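Local coordinates for protein aldehyde dehydrogenase (Trypanosoma brucei, PDB 5NNO) that probably oxidises aldehydes with NAD+ as an aldehyde dehydrogenase, and here holds the cofactor together with a benzoxaborole benzaldehyde, at residues A[198-203]-A[221-226]; A[247-252]-A[420-425]; A[395-400]-A[415-420]. All coordinates share one frame; numbering follows the deposited sequence.

Contact 1: A[198-203]-A[221-226]. With NAD (nicotinamide-adenine-dinucleotide), chain C.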
# COMPACT_ATOMS: atom_id res chain seq x y z
N LEU A 198 2.89 6.61 -8.94
CA LEU A 198 2.93 5.33 -9.62
C LEU A 198 4.14 5.31 -10.54
O LEU A 198 4.31 6.18 -11.41
CB LEU A 198 1.64 5.04 -10.40
CG LEU A 198 1.56 3.57 -10.87
CD1 LEU A 198 0.12 3.15 -11.10
CD2 LEU A 198 2.41 3.24 -12.10
N TYR A 199 5.00 4.32 -10.32
CA TYR A 199 6.24 4.23 -11.07
C TYR A 199 6.32 2.88 -11.74
O TYR A 199 6.03 1.86 -11.13
CB TYR A 199 7.42 4.50 -10.16
CG TYR A 199 8.74 4.06 -10.71
CD1 TYR A 199 9.41 4.81 -11.66
CD2 TYR A 199 9.30 2.86 -10.31
CE1 TYR A 199 10.61 4.40 -12.19
CE2 TYR A 199 10.52 2.44 -10.82
CZ TYR A 199 11.18 3.22 -11.75
OH TYR A 199 12.39 2.78 -12.26
N THR A 200 6.71 2.90 -13.02
CA THR A 200 7.06 1.73 -13.76
C THR A 200 8.51 1.92 -14.18
O THR A 200 8.89 3.01 -14.57
CB THR A 200 6.13 1.57 -14.97
OG1 THR A 200 4.77 1.53 -14.53
CG2 THR A 200 6.44 0.29 -15.74
N GLY A 201 9.30 0.85 -14.07
CA GLY A 201 10.74 0.87 -14.35
C GLY A 201 11.54 -0.16 -13.55
O GLY A 201 10.99 -1.14 -13.05
N SER A 202 12.84 0.06 -13.44
CA SER A 202 13.75 -0.84 -12.76
C SER A 202 13.71 -0.69 -11.22
O SER A 202 13.50 0.42 -10.67
CB SER A 202 15.18 -0.57 -13.22
OG SER A 202 15.71 0.58 -12.60
N ALA A 203 13.95 -1.80 -10.53
CA ALA A 203 14.09 -1.82 -9.08
C ALA A 203 15.19 -0.92 -8.60
O ALA A 203 15.05 -0.30 -7.54
CB ALA A 203 14.36 -3.24 -8.58
N THR A 221 3.06 3.09 -5.62
CA THR A 221 2.77 1.88 -6.32
C THR A 221 3.93 1.70 -7.35
O THR A 221 4.14 2.55 -8.21
CB THR A 221 1.39 1.95 -7.02
OG1 THR A 221 0.36 1.87 -6.02
CG2 THR A 221 1.20 0.79 -8.00
N LEU A 222 4.66 0.59 -7.23
CA LEU A 222 5.91 0.36 -7.94
C LEU A 222 5.73 -0.86 -8.85
O LEU A 222 5.50 -1.97 -8.38
CB LEU A 222 7.08 0.14 -6.97
CG LEU A 222 7.43 1.15 -5.84
CD1 LEU A 222 8.66 0.63 -5.13
CD2 LEU A 222 7.69 2.56 -6.32
N GLU A 223 5.81 -0.63 -10.16
CA GLU A 223 5.59 -1.66 -11.17
C GLU A 223 6.91 -2.08 -11.79
O GLU A 223 7.42 -1.39 -12.67
CB GLU A 223 4.66 -1.13 -12.26
CG GLU A 223 3.24 -0.95 -11.78
CD GLU A 223 2.52 -2.27 -11.57
OE1 GLU A 223 2.98 -3.27 -12.16
OE2 GLU A 223 1.52 -2.27 -10.81
N LEU A 224 7.46 -3.20 -11.32
CA LEU A 224 8.86 -3.55 -11.59
C LEU A 224 9.01 -4.90 -12.32
O LEU A 224 8.06 -5.43 -12.88
CB LEU A 224 9.67 -3.49 -10.28
CG LEU A 224 9.32 -2.28 -9.38
CD1 LEU A 224 9.94 -2.45 -8.00
CD2 LEU A 224 9.79 -1.00 -10.05
N GLY A 225 10.23 -5.43 -12.35
CA GLY A 225 10.49 -6.67 -13.03
C GLY A 225 11.22 -7.72 -12.24
O GLY A 225 11.14 -7.78 -11.01
N GLY A 226 11.97 -8.53 -12.98
CA GLY A 226 12.52 -9.79 -12.52
C GLY A 226 12.42 -10.80 -13.64
O GLY A 226 12.05 -10.48 -14.78
PA NAD C . 13.99 3.16 -16.97
O1A NAD C . 15.43 3.09 -16.50
O2A NAD C . 13.61 3.74 -18.31
O5B NAD C . 13.17 3.94 -15.81
C5B NAD C . 11.81 4.36 -15.96
C4B NAD C . 11.64 5.84 -15.60
O4B NAD C . 12.54 6.19 -14.54
C3B NAD C . 11.89 6.81 -16.76
O3B NAD C . 10.80 7.73 -16.90
C2B NAD C . 13.16 7.55 -16.40
O2B NAD C . 13.11 8.92 -16.79
C1B NAD C . 13.22 7.40 -14.88
N9A NAD C . 14.59 7.40 -14.31
C8A NAD C . 15.71 6.79 -14.77
N7A NAD C . 16.77 7.06 -13.95
C5A NAD C . 16.32 7.85 -12.96
C6A NAD C . 16.88 8.51 -11.76
N6A NAD C . 18.17 8.36 -11.47
N1A NAD C . 16.07 9.26 -10.98
C2A NAD C . 14.76 9.41 -11.26
N3A NAD C . 14.18 8.84 -12.33
C4A NAD C . 14.89 8.07 -13.20
O3 NAD C . 13.44 1.65 -16.92
PN NAD C . 14.23 0.52 -17.76
O1N NAD C . 15.49 0.13 -17.02
O2N NAD C . 14.38 0.98 -19.19
O5D NAD C . 13.18 -0.70 -17.63
C5D NAD C . 13.38 -1.48 -16.46
C4D NAD C . 12.22 -2.35 -16.04
O4D NAD C . 10.91 -1.80 -16.22
C3D NAD C . 12.23 -3.64 -16.81
O3D NAD C . 13.15 -4.52 -16.17
C2D NAD C . 10.78 -4.07 -16.73
O2D NAD C . 10.69 -5.32 -16.05
C1D NAD C . 10.07 -2.93 -15.99
N1N NAD C . 8.71 -2.76 -16.47
C2N NAD C . 7.66 -3.11 -15.69
C3N NAD C . 6.35 -2.99 -16.16
C7N NAD C . 5.14 -3.35 -15.34
O7N NAD C . 4.11 -2.73 -15.52
N7N NAD C . 5.21 -4.32 -14.43
C4N NAD C . 6.14 -2.50 -17.45
C5N NAD C . 7.23 -2.15 -18.22
C6N NAD C . 8.51 -2.29 -17.71
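Y199 and L224 pack across the ends of two parallel strands, their side chains crossing at about a right angle. The CD2 branch of L224 reaches in and lies 3.6 Å from CE2 of Y199. With chi1 at 163°, the Y199 ring reaches S202, and its OH donates to S202 O on a lone pair in the carbonyl plane. The outer ring edge meets the adenosine ribose of NAD, with Y199 CE1 3.5 Å from NAD O4B. On the other face of the sheet, T200 and E223 cross at a slant, and T200 OG1 sits 3.5 Å from E223 CB. T200 turns its CG2 to the nicotinamide, 3.3 Å from NAD C4N. E223 bends at chi2 (-72°), which carries its carboxylate away from T200. Three backbone bonds join the strands, the shortest from E223 N to Y199 O at 2.7 Å.

The nicotinamide amide N7N gives two weak hydrogen bonds, to E223 OE1 and to L224 O, both 3.4 Å. E223 is a predicted active-site residue. The T200 packing and these weak bonds are consistent with a share in placing the nicotinamide, alongside other NAD-binding residues such as E365.

Contact 2: A[247-252]-A[420-425]. With 92N (4-[(1-oxidanyl-3~{H}-2,1-benzoxaborol-5-yl)oxy]benzaldehyde), chain D.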
# COMPACT_ATOMS: atom_id res chain seq x y z
N ILE A 247 4.64 -19.31 -26.01
CA ILE A 247 5.90 -18.86 -25.42
C ILE A 247 6.71 -18.03 -26.37
O ILE A 247 7.36 -17.08 -25.95
CB ILE A 247 6.74 -20.01 -24.82
CG1 ILE A 247 6.14 -20.46 -23.48
CG2 ILE A 247 8.20 -19.61 -24.58
CD1 ILE A 247 6.42 -21.91 -23.20
N MET A 248 6.69 -18.37 -27.65
CA MET A 248 7.48 -17.63 -28.66
C MET A 248 6.82 -16.30 -29.02
O MET A 248 7.50 -15.32 -29.29
CB MET A 248 7.68 -18.49 -29.91
CG MET A 248 8.57 -17.87 -30.99
SD MET A 248 10.17 -17.27 -30.40
CE MET A 248 10.88 -18.83 -29.83
N TRP A 249 5.49 -16.28 -29.07
CA TRP A 249 4.75 -15.03 -29.22
C TRP A 249 5.11 -14.04 -28.11
O TRP A 249 5.44 -12.86 -28.38
CB TRP A 249 3.24 -15.27 -29.20
CG TRP A 249 2.45 -14.01 -29.11
CD1 TRP A 249 2.30 -13.05 -30.08
CD2 TRP A 249 1.75 -13.50 -27.95
NE1 TRP A 249 1.55 -12.01 -29.60
CE2 TRP A 249 1.20 -12.25 -28.30
CE3 TRP A 249 1.54 -13.99 -26.64
CZ2 TRP A 249 0.43 -11.50 -27.43
CZ3 TRP A 249 0.78 -13.25 -25.77
CH2 TRP A 249 0.24 -12.00 -26.16
N GLY A 250 5.03 -14.52 -26.85
CA GLY A 250 5.29 -13.70 -25.67
C GLY A 250 6.69 -13.10 -25.59
O GLY A 250 6.87 -12.08 -24.92
N LYS A 251 7.65 -13.74 -26.26
CA LYS A 251 9.04 -13.27 -26.40
C LYS A 251 9.29 -12.41 -27.64
O LYS A 251 10.07 -11.46 -27.56
CB LYS A 251 9.98 -14.49 -26.48
CG LYS A 251 11.46 -14.16 -26.30
CD LYS A 251 11.73 -13.54 -24.94
CE LYS A 251 13.05 -14.02 -24.37
NZ LYS A 251 13.20 -13.59 -22.98
N ILE A 252 8.68 -12.76 -28.77
CA ILE A 252 8.90 -12.03 -30.03
C ILE A 252 8.44 -10.58 -29.89
O ILE A 252 9.15 -9.66 -30.32
CB ILE A 252 8.22 -12.73 -31.27
CG1 ILE A 252 9.13 -13.84 -31.78
CG2 ILE A 252 7.97 -11.74 -32.41
CD1 ILE A 252 8.52 -14.77 -32.80
N ASN A 420 -1.02 -22.29 -18.78
CA ASN A 420 -1.18 -22.64 -20.23
C ASN A 420 -1.14 -21.46 -21.23
O ASN A 420 -1.53 -21.62 -22.38
CB ASN A 420 -2.41 -23.53 -20.46
CG ASN A 420 -2.30 -24.90 -19.79
OD1 ASN A 420 -1.21 -25.38 -19.51
ND2 ASN A 420 -3.44 -25.54 -19.55
N ASP A 421 -0.65 -20.30 -20.82
CA ASP A 421 -0.41 -19.17 -21.74
C ASP A 421 0.57 -18.19 -21.08
O ASP A 421 1.05 -18.44 -19.98
CB ASP A 421 -1.74 -18.47 -22.05
CG ASP A 421 -1.83 -17.94 -23.49
OD1 ASP A 421 -0.80 -17.56 -24.10
OD2 ASP A 421 -2.96 -17.90 -24.01
N VAL A 422 0.91 -17.09 -21.77
CA VAL A 422 1.76 -16.02 -21.22
C VAL A 422 1.20 -14.63 -21.55
O VAL A 422 0.50 -14.47 -22.53
CB VAL A 422 3.23 -16.09 -21.73
CG1 VAL A 422 3.85 -17.44 -21.41
CG2 VAL A 422 3.35 -15.81 -23.22
N VAL A 423 1.51 -13.64 -20.69
CA VAL A 423 1.29 -12.21 -20.99
C VAL A 423 -0.17 -11.77 -20.85
O VAL A 423 -0.44 -10.80 -20.20
CB VAL A 423 1.91 -11.79 -22.35
CG1 VAL A 423 1.74 -10.30 -22.63
CG2 VAL A 423 3.40 -12.13 -22.38
N VAL A 424 -1.11 -12.50 -21.45
CA VAL A 424 -2.53 -12.06 -21.57
C VAL A 424 -3.29 -11.75 -20.28
O VAL A 424 -4.31 -11.05 -20.35
CB VAL A 424 -3.40 -13.08 -22.32
CG1 VAL A 424 -2.99 -13.16 -23.79
CG2 VAL A 424 -3.38 -14.44 -21.64
N HIS A 425 -2.84 -12.28 -19.15
CA HIS A 425 -3.43 -11.92 -17.85
C HIS A 425 -3.41 -10.41 -17.63
O HIS A 425 -4.34 -9.86 -17.06
CB HIS A 425 -2.70 -12.63 -16.69
CG HIS A 425 -1.32 -12.13 -16.44
ND1 HIS A 425 -0.26 -12.40 -17.27
CD2 HIS A 425 -0.82 -11.37 -15.43
CE1 HIS A 425 0.84 -11.84 -16.79
NE2 HIS A 425 0.53 -11.22 -15.67
C9 92N D . -1.47 -9.17 -24.53
C7 92N D . -3.53 -6.41 -23.16
C3 92N D . 1.87 -5.26 -22.11
C4 92N D . 0.73 -5.13 -21.32
C5 92N D . -1.29 -5.89 -22.49
C6 92N D . -2.64 -5.58 -22.50
C1 92N D . 3.27 -5.17 -20.13
C2 92N D . 3.12 -5.27 -21.52
C11 92N D . -0.83 -7.05 -23.11
C12 92N D . 0.85 -5.04 -19.94
O 92N D . 5.66 -5.23 -20.08
C 92N D . 4.60 -5.14 -19.50
C13 92N D . 2.11 -5.06 -19.36
O1 92N D . -0.52 -4.89 -21.89
C10 92N D . -1.72 -7.90 -23.77
C8 92N D . -3.09 -7.57 -23.80
O3 92N D . -2.77 -9.62 -25.00
B 92N D . -3.76 -8.73 -24.60
O2 92N D . -5.07 -8.93 -24.87
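Helix 247-252 and the 420-425 segment, a loop that enters a 3-10 turn at V424, come closest at G250 and V422, whose CA atoms are 6.1 Å apart, and no hydrogen bond crosses. The helix presents a bare backbone here. V422 points at it, and its CG2 rests 3.8 Å from G250 CA. V423 also points at the helix and brings its CG2 to the same CA at a slightly longer distance.

W249 carries most of the rest. Its chi1 of 170° sends the indole off the flank of the helix to the loop. The six-membered ring leads. Its rim atom CZ3 meets V422 O in the ring plane at 3.5 Å, and lies 3.9 Å from V423 CB. V424 CG1 approaches W249 CH2 at an oblique angle, 4.2 Å away. I247 CG1 adds a looser touch on V422 CG1.

The bound benzaldehyde ligand 92N uses this wall. W249 CH2 meets its C9 edge-on at 3.7 Å, and V424 CG1 lies 3.7 Å from its O3. V423 CG1 also touches C9, so three apolar groups line the benzoxaborole end. D421 OD1 accepts from V422 N. V424 N bonds V422 O and closes a gamma turn at V423. D421 OD2 forms a salt bridge with R473 of the second subunit. The same R473 also makes a cation-pi contact with W249, and F474 of that subunit meets it edge-to-face.

Helix 240-252 packs on helix 272-287 through I247 and M248. The loop leaves strand 416-419, and V422 leans on Y396 and F398 of strand 394-398.

Contact 3: A[395-400]-A[415-420]; sequences LYVFSN and GAVVVN
The side chain of N420 binds S399 at the tight end of this parallel strand pair. Four backbone bonds join the strands, ending with N420 N to V397 O. N420 OD1 accepts from S399 N at 3.0 Å, nearly straight at 169°. N420 ND2 returns a bent bond to S399 O at 3.3 Å, and also bonds R462 O of the second subunit. The amide thus continues the pairing beyond the strand ends. CG of N420 stands beside its own backbone N (chi1 -65°), which brings the amide back alongside S399. F398 covers the N420 backbone: its CE2 is 3.5 Å from N420 C, and N420 CA makes an off-centre CH-pi contact with the ring.

Y396 and V418 point the same way, and V418 CG2 meets Y396 CE1 at the ring edge, 3.7 Å away. The Y396 hydroxyl is bonded to I260 O and V423 N.

The face of L395, V397, V417 and V419 is looser. V397 CG2 and V417 CG1 are 4.5 Å apart, and V419 faces helix 402-410. Solvent is reached past S399, at exposed N400.

The two strands and helix 402-410 form a beta-alpha-beta unit. Strand 394-398 pairs on its other side with strand 229-232, and F398 packs on helix 240-252. Strand 416-419 pairs in parallel with a strand of the second subunit, so the sheet crosses the dimer interface.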
# COMPACT_ATOMS: atom_id res chain seq x y z
N LEU A 395 4.58 -15.67 -13.32
CA LEU A 395 4.98 -17.07 -13.29
C LEU A 395 4.03 -17.80 -14.18
O LEU A 395 2.81 -17.60 -14.09
CB LEU A 395 4.92 -17.66 -11.87
CG LEU A 395 5.21 -19.16 -11.74
CD1 LEU A 395 6.63 -19.49 -12.19
CD2 LEU A 395 4.99 -19.64 -10.32
N TYR A 396 4.59 -18.65 -15.03
CA TYR A 396 3.82 -19.38 -16.03
C TYR A 396 4.04 -20.88 -15.85
O TYR A 396 5.16 -21.31 -15.59
CB TYR A 396 4.25 -18.96 -17.43
CG TYR A 396 4.09 -17.47 -17.69
CD1 TYR A 396 2.86 -16.88 -17.58
CD2 TYR A 396 5.18 -16.68 -18.07
CE1 TYR A 396 2.70 -15.53 -17.81
CE2 TYR A 396 5.03 -15.33 -18.31
CZ TYR A 396 3.79 -14.76 -18.18
OH TYR A 396 3.59 -13.43 -18.43
N VAL A 397 2.96 -21.64 -15.97
CA VAL A 397 3.01 -23.09 -15.88
C VAL A 397 2.28 -23.67 -17.07
O VAL A 397 1.10 -23.40 -17.24
CB VAL A 397 2.36 -23.63 -14.59
CG1 VAL A 397 2.57 -25.14 -14.49
CG2 VAL A 397 2.91 -22.92 -13.36
N PHE A 398 2.99 -24.46 -17.90
CA PHE A 398 2.35 -25.25 -18.95
C PHE A 398 2.16 -26.67 -18.45
O PHE A 398 3.12 -27.36 -18.15
CB PHE A 398 3.15 -25.15 -20.24
CG PHE A 398 2.99 -23.82 -20.92
CD1 PHE A 398 3.71 -22.73 -20.49
CD2 PHE A 398 2.08 -23.64 -21.95
CE1 PHE A 398 3.56 -21.49 -21.09
CE2 PHE A 398 1.92 -22.40 -22.56
CZ PHE A 398 2.67 -21.32 -22.12
N SER A 399 0.91 -27.08 -18.30
CA SER A 399 0.57 -28.39 -17.73
C SER A 399 -0.93 -28.71 -17.82
O SER A 399 -1.77 -27.81 -17.84
CB SER A 399 1.03 -28.52 -16.28
OG SER A 399 0.49 -29.71 -15.71
N ASN A 400 -1.21 -30.01 -17.90
CA ASN A 400 -2.54 -30.60 -17.85
C ASN A 400 -2.77 -31.37 -16.53
O ASN A 400 -3.85 -31.93 -16.34
CB ASN A 400 -2.74 -31.57 -19.03
CG ASN A 400 -2.94 -30.87 -20.36
OD1 ASN A 400 -2.10 -30.95 -21.24
ND2 ASN A 400 -4.07 -30.20 -20.52
N GLY A 415 4.08 -12.09 -8.83
CA GLY A 415 3.00 -11.12 -9.10
C GLY A 415 1.69 -11.71 -9.63
O GLY A 415 0.61 -11.34 -9.23
N ALA A 416 1.79 -12.61 -10.59
CA ALA A 416 0.61 -13.33 -11.13
C ALA A 416 1.02 -14.74 -11.54
O ALA A 416 2.19 -14.96 -11.74
CB ALA A 416 0.04 -12.58 -12.31
N VAL A 417 0.08 -15.69 -11.57
CA VAL A 417 0.31 -16.99 -12.18
C VAL A 417 -0.60 -17.04 -13.40
O VAL A 417 -1.70 -16.48 -13.37
CB VAL A 417 -0.03 -18.20 -11.28
CG1 VAL A 417 0.40 -19.52 -11.95
CG2 VAL A 417 0.62 -18.07 -9.91
N VAL A 418 -0.12 -17.67 -14.46
CA VAL A 418 -0.95 -18.06 -15.59
C VAL A 418 -0.61 -19.51 -15.93
O VAL A 418 0.55 -19.88 -16.09
CB VAL A 418 -0.73 -17.23 -16.86
CG1 VAL A 418 -1.81 -17.52 -17.89
CG2 VAL A 418 -0.72 -15.74 -16.55
N VAL A 419 -1.66 -20.31 -16.06
CA VAL A 419 -1.59 -21.69 -16.50
C VAL A 419 -1.96 -21.77 -17.98
O VAL A 419 -3.06 -21.37 -18.36
CB VAL A 419 -2.54 -22.58 -15.66
CG1 VAL A 419 -2.41 -24.04 -16.05
CG2 VAL A 419 -2.26 -22.39 -14.17
N ASN A 420 -1.02 -22.29 -18.78
CA ASN A 420 -1.18 -22.64 -20.23
C ASN A 420 -1.14 -21.46 -21.23
O ASN A 420 -1.53 -21.62 -22.38
CB ASN A 420 -2.41 -23.53 -20.46
CG ASN A 420 -2.30 -24.90 -19.79
OD1 ASN A 420 -1.21 -25.38 -19.51
ND2 ASN A 420 -3.44 -25.54 -19.55

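Contact 1 comes first along the chain and closes before contact 2 opens. Contact 3 is nested in the long loop that contact 2 closes. Contacts 2 and 3 have centres about 10 Å apart and share N420, where strand 416-419 runs into the loop 420-425. They also touch where H425 packs on A416 and V418. Contact 1 lies in a different sheet, that of strands 196-200 and 220-223. Its centre is about 20 Å from that of contact 2 and about 22 Å from that of contact 3. Contact 1 lines the NAD side and contact 2 the 92N side of adjoining sites. All three contacts reach the second subunit.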